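Local coordinates for SusD-like protein BACOVA_02651 (Bacteroides ovatus, PDB 5E75) that binds polysaccharide at the bacterial cell surface and probably captures xyloglucan there before its transport into the periplasm for degradation, at residues A[81-86]-A[119-124]; A[106-111]-A[167-172]; A[112-117]-A[159-164]. One frame throughout, in Å; residues are numbered along the deposited sequence.

Interaction 1. Residues A[81-86]-A[119-124]; sequences SVVTMA and CAYFYM. With EDO (1,2-ethanediol), chain C.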
loop_
_atom_site.group_PDB
_atom_site.type_symbol
_atom_site.label_atom_id
_atom_site.label_comp_id
_atom_site.label_asym_id
_atom_site.label_seq_id
_atom_site.Cartn_x
_atom_site.Cartn_y
_atom_site.Cartn_z
ATOM N N SER A 81 -12.276 -9.939 -7.120
ATOM C CA SER A 81 -11.599 -11.075 -7.749
ATOM C C SER A 81 -10.783 -11.863 -6.726
ATOM O O SER A 81 -10.739 -13.094 -6.747
ATOM C CB SER A 81 -10.701 -10.605 -8.897
ATOM O OG SER A 81 -11.460 -10.188 -10.016
ATOM N N VAL A 82 -10.128 -11.159 -5.808
ATOM C CA VAL A 82 -9.430 -11.832 -4.715
ATOM C C VAL A 82 -10.420 -12.624 -3.854
ATOM O O VAL A 82 -10.180 -13.793 -3.520
ATOM C CB VAL A 82 -8.623 -10.838 -3.821
ATOM C CG1 VAL A 82 -7.937 -11.586 -2.687
ATOM C CG2 VAL A 82 -7.585 -10.084 -4.634
ATOM N N VAL A 83 -11.522 -11.989 -3.472
ATOM C CA VAL A 83 -12.503 -12.634 -2.626
ATOM C C VAL A 83 -13.053 -13.878 -3.306
ATOM O O VAL A 83 -13.109 -14.943 -2.690
ATOM C CB VAL A 83 -13.669 -11.672 -2.282
ATOM C CG1 VAL A 83 -14.798 -12.411 -1.552
ATOM C CG2 VAL A 83 -13.148 -10.469 -1.460
ATOM N N THR A 84 -13.476 -13.751 -4.560
ATOM C CA THR A 84 -14.099 -14.901 -5.219
ATOM C C THR A 84 -13.074 -15.984 -5.542
ATOM O O THR A 84 -13.399 -17.175 -5.455
ATOM C CB THR A 84 -14.909 -14.498 -6.446
ATOM O OG1 THR A 84 -14.059 -13.896 -7.390
ATOM C CG2 THR A 84 -16.017 -13.523 -6.078
ATOM N N MET A 85 -11.842 -15.626 -5.889
ATOM C CA MET A 85 -10.811 -16.671 -6.027
ATOM C C MET A 85 -10.537 -17.409 -4.709
ATOM O O MET A 85 -10.356 -18.636 -4.686
ATOM C CB MET A 85 -9.495 -16.133 -6.596
ATOM C CG MET A 85 -8.535 -17.284 -6.902
ATOM S SD MET A 85 -6.943 -16.827 -7.572
ATOM C CE MET A 85 -7.436 -16.071 -9.095
ATOM N N ALA A 86 -10.454 -16.665 -3.613
ATOM C CA ALA A 86 -10.283 -17.265 -2.293
ATOM C C ALA A 86 -11.420 -18.257 -2.030
ATOM O O ALA A 86 -11.192 -19.387 -1.567
ATOM C CB ALA A 86 -10.257 -16.177 -1.211
ATOM N N CYS A 119 -7.150 -9.491 3.453
ATOM C CA CYS A 119 -6.483 -8.321 2.928
ATOM C C CYS A 119 -7.350 -7.524 1.970
ATOM O O CYS A 119 -7.368 -6.293 2.027
ATOM C CB CYS A 119 -5.173 -8.702 2.241
ATOM S SG CYS A 119 -3.856 -9.280 3.368
ATOM N N ALA A 120 -8.041 -8.196 1.069
ATOM C CA ALA A 120 -8.922 -7.524 0.136
ATOM C C ALA A 120 -10.013 -6.746 0.866
ATOM O O ALA A 120 -10.248 -5.584 0.557
ATOM C CB ALA A 120 -9.517 -8.529 -0.844
ATOM N N TYR A 121 -10.669 -7.379 1.832
ATOM C CA TYR A 121 -11.715 -6.696 2.581
ATOM C C TYR A 121 -11.148 -5.551 3.414
ATOM O O TYR A 121 -11.801 -4.530 3.564
ATOM C CB TYR A 121 -12.554 -7.664 3.434
ATOM C CG TYR A 121 -13.666 -8.323 2.665
ATOM C CD1 TYR A 121 -14.666 -7.571 2.083
ATOM C CD2 TYR A 121 -13.712 -9.702 2.488
ATOM C CE1 TYR A 121 -15.685 -8.151 1.359
ATOM C CE2 TYR A 121 -14.737 -10.292 1.769
ATOM C CZ TYR A 121 -15.723 -9.521 1.205
ATOM O OH TYR A 121 -16.742 -10.119 0.474
ATOM N N PHE A 122 -9.936 -5.692 3.942
ATOM C CA PHE A 122 -9.348 -4.613 4.739
ATOM C C PHE A 122 -9.020 -3.405 3.871
ATOM O O PHE A 122 -9.207 -2.253 4.305
ATOM C CB PHE A 122 -8.126 -5.129 5.507
ATOM C CG PHE A 122 -7.567 -4.176 6.564
ATOM C CD1 PHE A 122 -8.375 -3.413 7.399
ATOM C CD2 PHE A 122 -6.208 -4.108 6.750
ATOM C CE1 PHE A 122 -7.807 -2.589 8.360
ATOM C CE2 PHE A 122 -5.646 -3.283 7.717
ATOM C CZ PHE A 122 -6.443 -2.539 8.508
ATOM N N TYR A 123 -8.563 -3.613 2.635
ATOM C CA TYR A 123 -8.429 -2.493 1.712
ATOM C C TYR A 123 -9.798 -1.859 1.427
ATOM O O TYR A 123 -9.967 -0.632 1.507
ATOM C CB TYR A 123 -7.798 -2.934 0.398
ATOM C CG TYR A 123 -6.303 -3.218 0.432
ATOM C CD1 TYR A 123 -5.393 -2.295 0.929
ATOM C CD2 TYR A 123 -5.804 -4.411 -0.087
ATOM C CE1 TYR A 123 -4.052 -2.560 0.923
ATOM C CE2 TYR A 123 -4.451 -4.684 -0.104
ATOM C CZ TYR A 123 -3.571 -3.746 0.398
ATOM O OH TYR A 123 -2.202 -3.986 0.404
ATOM N N MET A 124 -10.788 -2.681 1.084
ATOM C CA MET A 124 -12.115 -2.150 0.741
ATOM C C MET A 124 -12.751 -1.350 1.870
ATOM O O MET A 124 -13.413 -0.330 1.636
ATOM C CB MET A 124 -13.059 -3.265 0.326
ATOM C CG MET A 124 -12.704 -3.843 -1.034
ATOM S SD MET A 124 -14.059 -4.709 -1.841
ATOM C CE MET A 124 -13.820 -6.294 -1.137
HETATM C C1 EDO C . -3.188 -4.676 4.903
HETATM O O1 EDO C . -2.884 -3.284 4.920
HETATM C C2 EDO C . -3.751 -5.090 3.550
HETATM O O2 EDO C . -5.162 -4.874 3.489
#
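Val-83 lays one methyl over the ring of Tyr-121, CG2 standing 4.0 Å from the ring centroid of Tyr-121 and 28° off the normal, a CH-pi contact in which the two side chains cross at about a right angle. Its other branch turns to the phenol end, where CG1 of Val-83 lies 3.6 Å from OH of Tyr-121. The same CG2 also reaches CE of Met-124, 4.2 Å away, while the preceding residue, Val-82, sets its CB 3.9 Å from CB of Ala-120. With CG1 anti to the backbone N (chi1 172°), CG1 goes to the phenol end and CG2, beside that nitrogen, meets both the ring face and Met-124. No hydrogen bond crosses the interface. It joins the antiparallel helices 70-95 and 103-125 of the helical, TPR-related SusD fold, whose local axes come within 9.6 Å at 154°. The small Ala-120 sits where the backbones are nearest in this pair of segments. Further out, the Tyr-121 ring is held in position by a hydrogen bond from its hydroxyl group to Ile-132 O and by Phe-157, whose ring meets it at a steep angle. On another side of helix 103-125, an ethanediol, probably from the crystallisation liquor, donates from O2 to Cys-119 O (3.0 Å); this O2 rides 3.4 Å above the centre of the Tyr-123 ring, and Arg-126 binds the diol as well.

Interaction 2. Residues A[106-111]-A[167-172]; sequences KTKAIA and DNLSEQ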
loop_
_atom_site.group_PDB
_atom_site.type_symbol
_atom_site.label_atom_id
_atom_site.label_comp_id
_atom_site.label_asym_id
_atom_site.label_seq_id
_atom_site.Cartn_x
_atom_site.Cartn_y
_atom_site.Cartn_z
ATOM N N LYS A 106 -3.988 -28.903 2.949
ATOM C CA LYS A 106 -5.358 -28.434 2.803
ATOM C C LYS A 106 -5.598 -27.197 3.658
ATOM O O LYS A 106 -6.155 -26.198 3.188
ATOM C CB LYS A 106 -6.350 -29.554 3.148
ATOM C CG LYS A 106 -6.408 -30.622 2.065
ATOM C CD LYS A 106 -7.671 -31.462 2.165
ATOM C CE LYS A 106 -7.429 -32.722 2.880
ATOM N NZ LYS A 106 -8.690 -33.511 2.921
ATOM N N THR A 107 -5.155 -27.250 4.902
ATOM C CA THR A 107 -5.323 -26.126 5.807
ATOM C C THR A 107 -4.442 -24.941 5.434
ATOM O O THR A 107 -4.850 -23.800 5.614
ATOM C CB THR A 107 -5.075 -26.527 7.280
ATOM O OG1 THR A 107 -3.767 -27.093 7.445
ATOM C CG2 THR A 107 -6.123 -27.542 7.747
ATOM N N LYS A 108 -3.251 -25.201 4.899
ATOM C CA LYS A 108 -2.407 -24.125 4.391
ATOM C C LYS A 108 -3.106 -23.409 3.236
ATOM O O LYS A 108 -3.091 -22.174 3.160
ATOM C CB LYS A 108 -1.055 -24.687 3.952
ATOM C CG LYS A 108 -0.124 -23.695 3.282
ATOM C CD LYS A 108 1.222 -24.366 3.081
ATOM C CE LYS A 108 2.037 -23.693 2.003
ATOM N NZ LYS A 108 1.373 -23.662 0.657
ATOM N N ALA A 109 -3.722 -24.166 2.334
ATOM C CA ALA A 109 -4.399 -23.563 1.193
ATOM C C ALA A 109 -5.597 -22.718 1.627
ATOM O O ALA A 109 -5.798 -21.599 1.132
ATOM C CB ALA A 109 -4.853 -24.651 0.206
ATOM N N ILE A 110 -6.397 -23.245 2.550
ATOM C CA ILE A 110 -7.508 -22.478 3.097
ATOM C C ILE A 110 -6.978 -21.232 3.792
ATOM O O ILE A 110 -7.551 -20.147 3.653
ATOM C CB ILE A 110 -8.366 -23.319 4.064
ATOM C CG1 ILE A 110 -9.053 -24.447 3.282
ATOM C CG2 ILE A 110 -9.421 -22.455 4.752
ATOM C CD1 ILE A 110 -9.622 -25.563 4.181
ATOM N N ALA A 111 -5.883 -21.377 4.529
ATOM C CA ALA A 111 -5.307 -20.237 5.245
ATOM C C ALA A 111 -4.801 -19.151 4.294
ATOM O O ALA A 111 -4.989 -17.966 4.562
ATOM C CB ALA A 111 -4.181 -20.697 6.172
ATOM N N ASP A 167 -3.537 -19.450 12.810
ATOM C CA ASP A 167 -3.510 -20.808 13.352
ATOM C C ASP A 167 -3.065 -21.878 12.365
ATOM O O ASP A 167 -2.639 -22.959 12.789
ATOM C CB ASP A 167 -4.885 -21.174 13.904
ATOM C CG ASP A 167 -5.248 -20.376 15.138
ATOM O OD1 ASP A 167 -4.332 -19.875 15.831
ATOM O OD2 ASP A 167 -6.460 -20.258 15.411
ATOM N N ASN A 168 -3.156 -21.612 11.068
ATOM C CA ASN A 168 -2.928 -22.668 10.081
ATOM C C ASN A 168 -1.830 -22.427 9.045
ATOM O O ASN A 168 -1.582 -23.276 8.188
ATOM C CB ASN A 168 -4.238 -22.987 9.370
ATOM C CG ASN A 168 -5.233 -23.660 10.282
ATOM O OD1 ASN A 168 -5.170 -24.876 10.491
ATOM N ND2 ASN A 168 -6.148 -22.895 10.833
ATOM N N LEU A 169 -1.176 -21.280 9.101
ATOM C CA LEU A 169 0.044 -21.090 8.331
ATOM C C LEU A 169 1.221 -21.459 9.225
ATOM O O LEU A 169 1.122 -21.412 10.446
ATOM C CB LEU A 169 0.182 -19.633 7.869
ATOM C CG LEU A 169 -0.849 -19.148 6.852
ATOM C CD1 LEU A 169 -0.711 -17.654 6.668
ATOM C CD2 LEU A 169 -0.709 -19.876 5.510
ATOM N N SER A 170 2.338 -21.819 8.618
ATOM C CA SER A 170 3.538 -22.147 9.379
ATOM C C SER A 170 4.405 -20.916 9.557
ATOM O O SER A 170 4.230 -19.924 8.846
ATOM C CB SER A 170 4.319 -23.245 8.670
ATOM O OG SER A 170 4.376 -22.999 7.279
ATOM N N GLU A 171 5.339 -20.983 10.502
ATOM C CA GLU A 171 6.289 -19.900 10.741
ATOM C C GLU A 171 7.262 -19.715 9.588
ATOM O O GLU A 171 7.798 -18.623 9.386
ATOM C CB GLU A 171 7.089 -20.137 12.031
ATOM C CG GLU A 171 6.234 -20.105 13.290
ATOM C CD GLU A 171 7.033 -20.220 14.584
ATOM O OE1 GLU A 171 8.251 -20.500 14.540
ATOM O OE2 GLU A 171 6.430 -20.021 15.655
ATOM N N GLN A 172 7.512 -20.795 8.854
ATOM C CA GLN A 172 8.355 -20.736 7.662
ATOM C C GLN A 172 7.541 -21.188 6.457
ATOM O O GLN A 172 6.580 -21.928 6.604
ATOM C CB GLN A 172 9.607 -21.607 7.834
ATOM C CG GLN A 172 10.553 -21.073 8.901
ATOM C CD GLN A 172 11.961 -21.629 8.797
ATOM O OE1 GLN A 172 12.161 -22.808 8.504
ATOM N NE2 GLN A 172 12.948 -20.774 9.041
HETATM O O HOH W 1 -1.441 -25.884 8.459
#
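Asn-168 and Leu-169, at the point where helix 151-168 of the TPR-related SusD fold gives way to loop, pack against Thr-107, Lys-108 and Ala-111 on one side of helix 103-125. The asparagine can be followed outward. Its CB rests 3.9 Å from the methyl CB of Ala-111 and close to the backbone carbonyl of Thr-107. CG, beside the backbone N with chi1 at -69°, swings the amide across the threonine, the two side chains at about a right angle. At the tip, OD1 of Asn-168 lies 3.6 Å from CB of Thr-107, a van der Waals approach rather than a hydrogen bond, whereas ND2 turns back to Tyr-164 O in its own helix. The Thr-107 hydroxyl is likewise engaged within its helix, with Glu-103 O and Ala-104 O. Leu-169, the first residue to leave helical backbone angles, drops CD2 onto Ala-111 CB at 3.6 Å, with its CG 3.7 Å from the same Ala-111 CB. No direct hydrogen bond spans the two segments; a water does so instead, donating to Thr-107 OG1 at 2.8 Å and to the backbone O of Asn-168 at 2.6 Å.

Interaction 3. Residues A[112-117]-A[159-164]; sequences EARLMR and INDLNY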
loop_
_atom_site.group_PDB
_atom_site.type_symbol
_atom_site.label_atom_id
_atom_site.label_comp_id
_atom_site.label_asym_id
_atom_site.label_seq_id
_atom_site.Cartn_x
_atom_site.Cartn_y
_atom_site.Cartn_z
ATOM N N GLU A 112 -4.160 -19.541 3.190
ATOM C CA GLU A 112 -3.702 -18.545 2.229
ATOM C C GLU A 112 -4.892 -17.841 1.595
ATOM O O GLU A 112 -4.867 -16.616 1.421
ATOM C CB GLU A 112 -2.843 -19.205 1.161
ATOM C CG GLU A 112 -1.509 -19.705 1.675
ATOM C CD GLU A 112 -0.743 -20.435 0.595
ATOM O OE1 GLU A 112 -1.178 -21.530 0.177
ATOM O OE2 GLU A 112 0.260 -19.897 0.106
ATOM N N ALA A 113 -5.933 -18.595 1.248
ATOM C CA ALA A 113 -7.147 -18.024 0.679
ATOM C C ALA A 113 -7.761 -17.031 1.669
ATOM O O ALA A 113 -8.091 -15.908 1.293
ATOM C CB ALA A 113 -8.133 -19.118 0.338
ATOM N N ARG A 114 -7.906 -17.429 2.931
ATOM C CA ARG A 114 -8.548 -16.557 3.904
ATOM C C ARG A 114 -7.676 -15.333 4.226
ATOM O O ARG A 114 -8.199 -14.240 4.451
ATOM C CB ARG A 114 -8.917 -17.334 5.168
ATOM C CG ARG A 114 -9.968 -18.395 4.883
ATOM C CD ARG A 114 -10.528 -19.049 6.141
ATOM N NE ARG A 114 -11.364 -18.130 6.904
ATOM C CZ ARG A 114 -12.080 -18.477 7.967
ATOM N NH1 ARG A 114 -12.075 -19.732 8.398
ATOM N NH2 ARG A 114 -12.810 -17.566 8.592
ATOM N N LEU A 115 -6.358 -15.488 4.205
ATOM C CA LEU A 115 -5.467 -14.335 4.377
ATOM C C LEU A 115 -5.679 -13.322 3.269
ATOM O O LEU A 115 -5.766 -12.115 3.524
ATOM C CB LEU A 115 -4.005 -14.794 4.407
ATOM C CG LEU A 115 -2.915 -13.707 4.431
ATOM C CD1 LEU A 115 -3.087 -12.803 5.632
ATOM C CD2 LEU A 115 -1.489 -14.280 4.418
ATOM N N MET A 116 -5.748 -13.788 2.029
ATOM C CA MET A 116 -5.926 -12.870 0.913
ATOM C C MET A 116 -7.303 -12.237 0.943
ATOM O O MET A 116 -7.439 -11.037 0.680
ATOM C CB MET A 116 -5.670 -13.548 -0.430
ATOM C CG MET A 116 -4.244 -13.986 -0.620
ATOM S SD MET A 116 -3.108 -12.607 -0.574
ATOM C CE MET A 116 -1.572 -13.417 -0.996
ATOM N N ARG A 117 -8.327 -13.007 1.283
ATOM C CA ARG A 117 -9.671 -12.468 1.402
ATOM C C ARG A 117 -9.719 -11.372 2.471
ATOM O O ARG A 117 -10.344 -10.321 2.275
ATOM C CB ARG A 117 -10.647 -13.603 1.732
ATOM C CG ARG A 117 -12.115 -13.194 1.728
ATOM C CD ARG A 117 -13.045 -14.382 1.798
ATOM N NE ARG A 117 -13.005 -15.064 3.068
ATOM C CZ ARG A 117 -13.642 -16.208 3.308
ATOM N NH1 ARG A 117 -14.371 -16.799 2.361
ATOM N NH2 ARG A 117 -13.564 -16.750 4.504
ATOM N N ILE A 159 -11.138 -10.223 10.822
ATOM C CA ILE A 159 -10.525 -10.831 12.002
ATOM C C ILE A 159 -10.672 -12.364 11.999
ATOM O O ILE A 159 -9.714 -13.105 12.281
ATOM C CB ILE A 159 -11.090 -10.204 13.306
ATOM C CG1 ILE A 159 -10.579 -8.768 13.472
ATOM C CG2 ILE A 159 -10.711 -11.041 14.536
ATOM C CD1 ILE A 159 -11.384 -7.947 14.474
ATOM N N ASN A 160 -11.855 -12.847 11.650
ATOM C CA ASN A 160 -12.074 -14.287 11.632
ATOM C C ASN A 160 -11.162 -14.972 10.614
ATOM O O ASN A 160 -10.577 -16.029 10.887
ATOM C CB ASN A 160 -13.534 -14.617 11.300
ATOM C CG ASN A 160 -14.497 -14.267 12.421
ATOM O OD1 ASN A 160 -14.094 -13.911 13.538
ATOM N ND2 ASN A 160 -15.790 -14.342 12.112
ATOM N N ASP A 161 -11.033 -14.370 9.441
ATOM C CA ASP A 161 -10.169 -14.907 8.398
ATOM C C ASP A 161 -8.706 -14.903 8.858
ATOM O O ASP A 161 -7.980 -15.895 8.683
ATOM C CB ASP A 161 -10.270 -14.090 7.106
ATOM C CG ASP A 161 -11.422 -14.499 6.210
ATOM O OD1 ASP A 161 -12.081 -15.537 6.476
ATOM O OD2 ASP A 161 -11.664 -13.795 5.217
ATOM N N LEU A 162 -8.266 -13.797 9.445
ATOM C CA LEU A 162 -6.902 -13.728 9.929
ATOM C C LEU A 162 -6.624 -14.709 11.068
ATOM O O LEU A 162 -5.520 -15.263 11.151
ATOM C CB LEU A 162 -6.564 -12.293 10.340
ATOM C CG LEU A 162 -6.482 -11.332 9.156
ATOM C CD1 LEU A 162 -6.424 -9.897 9.633
ATOM C CD2 LEU A 162 -5.292 -11.643 8.277
ATOM N N ASN A 163 -7.598 -14.922 11.947
ATOM C CA ASN A 163 -7.431 -15.901 13.033
ATOM C C ASN A 163 -7.139 -17.278 12.453
ATOM O O ASN A 163 -6.243 -17.961 12.918
ATOM C CB ASN A 163 -8.673 -15.983 13.936
ATOM C CG ASN A 163 -8.809 -14.804 14.882
ATOM O OD1 ASN A 163 -7.841 -14.109 15.183
ATOM N ND2 ASN A 163 -10.017 -14.604 15.393
ATOM N N TYR A 164 -7.886 -17.666 11.427
ATOM C CA TYR A 164 -7.662 -18.966 10.816
ATOM C C TYR A 164 -6.260 -19.020 10.229
ATOM O O TYR A 164 -5.550 -20.014 10.377
ATOM C CB TYR A 164 -8.708 -19.272 9.746
ATOM C CG TYR A 164 -8.576 -20.678 9.192
ATOM C CD1 TYR A 164 -7.673 -20.970 8.163
ATOM C CD2 TYR A 164 -9.332 -21.731 9.707
ATOM C CE1 TYR A 164 -7.531 -22.263 7.674
ATOM C CE2 TYR A 164 -9.196 -23.028 9.202
ATOM C CZ TYR A 164 -8.294 -23.270 8.190
ATOM O OH TYR A 164 -8.122 -24.526 7.678
#
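A largely buried salt-bridge network holds helix 103-125 to helix 151-168, with the carboxylate of Asp-161 shared by Arg-114 and Arg-117. Arg-117 takes it side-on and nearly coplanar, the planes 18° apart: NE reaches OD2 of Asp-161 at 2.8 Å, and NH2 reaches OD1 of Asp-161 at 2.7 Å in an almost straight bond, both on the syn side. Arg-114 stands across it, its guanidinium plane 87° from the carboxylate, and turns NE and NH2 on OD1 alone; NE meets OD1 of Asp-161 at 2.7 Å from above the carboxylate plane, while NH2 comes in on the anti lone pair of OD1 in a more bent bond. OD1 of Asp-161 accepts three bonds, which would favour the ionised acid. An asparagine in place of this aspartate would probably leave the guanidinium groups without a shared countercharge and set Arg-114 freer to turn. Tyr-164 CB covers one face of the Arg-114 guanidinium, whose NH2 has a second anion in Glu-519. Beside the charged cluster, CD1 of Leu-115 touches CD2 of Leu-162 at 3.6 Å. Local axes 8.0 Å apart, at 147°, make this a close antiparallel pairing, as in the TPR-like helical bundle of SusD proteins.

Overall arrangement
Helix 103-125 supplies one side of all three contacts, illustrating how a single helix can serve several neighbours along its length. Interactions 2 and 3 both join it to helix 151-168, their centres about 10 Å apart, and Tyr-164 connects them: its CE1 lies 3.5 Å from CG2 of Ile-110. Interaction 1 faces helix 70-95 instead, its centre about 10 Å from that of interaction 3, and these two touch where Ala-86 CB comes within 3.3 Å of Ala-113 O. Interactions 1 and 2, with centres about 18 Å apart, do not touch. The touching residues are all buried in interaction 1, but only partly so in interactions 3 and 2. The ethanediol of interaction 1 sits on the shared helix.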